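PDB 4CDB: listeriolysin O from Listeria monocytogenes, which binds cholesterol-containing host membranes, changes conformation and inserts as an oligomeric pore complex that lyses the cell. Local coordinates for residues A[92-97]-A[103-108]. Numbering follows the deposited sequence.
Sequences LVKANS and QPDVLP
L107 and K94 meet along their aliphatic parts. Methyl CD2 of L107 lies 3.7 Å from CG of K94, and CE of the lysine also touches this methyl. The two side chains cross at about a right angle. K94 is extended beyond CG (chi2 178°), which carries its methylenes past the leucine and its NZ on to the carbonyl of L244. On its other flank L107 sets its CB against CB of L92 at 4.1 Å, and its side chain also packs on V246.

The backbones join at a single antiparallel bridge, V93 with V106. K94 N donates to D105 O at 3.0 Å. L107 N donates to L92 O at 2.9 Å. These two bonds flank V93 and V106, which form a non-hydrogen-bonded pair. CA of V93 and CA of V106 add CA-H...O contacts to the same two oxygens. CG1 of V93 meets CG2 of V106 and CB of P104.

D105 faces N96, with OD2 3.7 Å from ND2, too far for a hydrogen bond. Amide and carboxylate are turned 82° apart. The amide nitrogen bonds N250 instead, and OD1 of N96 caps E98 N at the start of helix 97-100. One water accepts the N-H of D105; its contacts to K94 O and N96 OD1 are unusually short and doubtful. A second water links L92 N with L107 O.

Strand 92-94 borders strand 252-260 of the large antiparallel sheet. Segment 103-108, returning after the short helix, pairs with 92-94. Its two direct bonds are between backbone atoms, and side-chain contact is mainly apolar. OD2 of D105 lies 5.2 Å from NZ of K94, so any attraction between them is probably only long-range.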
loop_
_atom_site.group_PDB
_atom_site.type_symbol
_atom_site.label_atom_id
_atom_site.label_comp_id
_atom_site.label_asym_id
_atom_site.label_seq_id
_atom_site.Cartn_x
_atom_site.Cartn_y
_atom_site.Cartn_z
ATOM N N LEU A 92 6.611 -23.330 19.482
ATOM C CA LEU A 92 5.816 -22.842 20.603
ATOM C C LEU A 92 6.193 -21.404 20.940
ATOM O O LEU A 92 7.367 -21.097 21.153
ATOM C CB LEU A 92 6.026 -23.729 21.831
ATOM C CG LEU A 92 5.621 -25.198 21.704
ATOM C CD1 LEU A 92 5.828 -25.926 23.021
ATOM C CD2 LEU A 92 4.177 -25.293 21.269
ATOM N N VAL A 93 5.198 -20.523 20.987
ATOM C CA VAL A 93 5.444 -19.114 21.286
ATOM C C VAL A 93 4.436 -18.553 22.287
ATOM O O VAL A 93 3.370 -19.131 22.505
ATOM C CB VAL A 93 5.395 -18.246 20.005
ATOM C CG1 VAL A 93 6.525 -18.614 19.049
ATOM C CG2 VAL A 93 4.045 -18.390 19.327
ATOM N N LYS A 94 4.790 -17.427 22.899
ATOM C CA LYS A 94 3.853 -16.675 23.720
ATOM C C LYS A 94 3.029 -15.761 22.830
ATOM O O LYS A 94 3.563 -15.113 21.929
ATOM C CB LYS A 94 4.595 -15.829 24.752
ATOM C CG LYS A 94 5.351 -16.618 25.797
ATOM C CD LYS A 94 6.091 -15.680 26.736
ATOM C CE LYS A 94 6.826 -16.447 27.821
ATOM N NZ LYS A 94 7.627 -15.545 28.697
ATOM N N ALA A 95 1.727 -15.705 23.083
ATOM C CA ALA A 95 0.858 -14.804 22.339
ATOM C C ALA A 95 0.782 -13.462 23.057
ATOM O O ALA A 95 -0.118 -13.234 23.867
ATOM C CB ALA A 95 -0.527 -15.401 22.182
ATOM N N ASN A 96 1.737 -12.581 22.764
ATOM C CA ASN A 96 1.760 -11.243 23.348
ATOM C C ASN A 96 2.181 -10.172 22.346
ATOM O O ASN A 96 2.145 -10.396 21.134
ATOM C CB ASN A 96 2.660 -11.210 24.588
ATOM C CG ASN A 96 4.053 -11.753 24.318
ATOM O OD1 ASN A 96 4.544 -11.709 23.190
ATOM N ND2 ASN A 96 4.695 -12.275 25.357
ATOM N N SER A 97 2.591 -9.017 22.857
ATOM C CA SER A 97 2.965 -7.888 22.007
ATOM C C SER A 97 4.178 -8.185 21.126
ATOM O O SER A 97 4.334 -7.599 20.057
ATOM C CB SER A 97 3.223 -6.644 22.859
ATOM O OG SER A 97 4.215 -6.902 23.834
ATOM N N GLN A 103 8.422 -10.490 16.257
ATOM C CA GLN A 103 9.599 -11.124 16.840
ATOM C C GLN A 103 9.199 -11.869 18.114
ATOM O O GLN A 103 9.636 -11.524 19.211
ATOM C CB GLN A 103 10.709 -10.099 17.104
ATOM C CG GLN A 103 10.255 -8.815 17.790
ATOM C CD GLN A 103 11.408 -7.872 18.087
ATOM O OE1 GLN A 103 12.349 -7.755 17.303
ATOM N NE2 GLN A 103 11.341 -7.197 19.229
ATOM N N PRO A 104 8.368 -12.912 17.958
ATOM C CA PRO A 104 7.739 -13.569 19.107
ATOM C C PRO A 104 8.730 -14.273 20.032
ATOM O O PRO A 104 9.781 -14.753 19.594
ATOM C CB PRO A 104 6.809 -14.592 18.452
ATOM C CG PRO A 104 7.467 -14.911 17.150
ATOM C CD PRO A 104 8.079 -13.613 16.693
ATOM N N ASP A 105 8.390 -14.313 21.317
ATOM C CA ASP A 105 9.165 -15.070 22.290
ATOM C C ASP A 105 8.852 -16.552 22.125
ATOM O O ASP A 105 7.689 -16.958 22.172
ATOM C CB ASP A 105 8.829 -14.620 23.713
ATOM C CG ASP A 105 9.144 -13.152 23.951
ATOM O OD1 ASP A 105 10.233 -12.703 23.537
ATOM O OD2 ASP A 105 8.300 -12.449 24.547
ATOM N N VAL A 106 9.890 -17.357 21.919
ATOM C CA VAL A 106 9.722 -18.797 21.768
ATOM C C VAL A 106 9.944 -19.514 23.094
ATOM O O VAL A 106 10.941 -19.275 23.776
ATOM C CB VAL A 106 10.683 -19.368 20.705
ATOM C CG1 VAL A 106 10.593 -20.887 20.658
ATOM C CG2 VAL A 106 10.368 -18.778 19.345
ATOM N N LEU A 107 9.007 -20.384 23.461
ATOM C CA LEU A 107 9.137 -21.172 24.682
ATOM C C LEU A 107 10.272 -22.184 24.556
ATOM O O LEU A 107 10.205 -23.102 23.738
ATOM C CB LEU A 107 7.830 -21.903 24.997
ATOM C CG LEU A 107 6.575 -21.049 25.161
ATOM C CD1 LEU A 107 5.393 -21.914 25.566
ATOM C CD2 LEU A 107 6.811 -19.956 26.183
ATOM N N PRO A 108 11.317 -22.023 25.379
ATOM C CA PRO A 108 12.484 -22.908 25.328
ATOM C C PRO A 108 12.281 -24.207 26.114
ATOM O O PRO A 108 13.088 -24.533 26.987
ATOM C CB PRO A 108 13.574 -22.061 25.980
ATOM C CG PRO A 108 12.829 -21.243 26.993
ATOM C CD PRO A 108 11.472 -20.962 26.392
HETATM O O HOH W 1 9.202 -24.539 20.977
HETATM O O HOH W 2 5.590 -13.596 21.883
#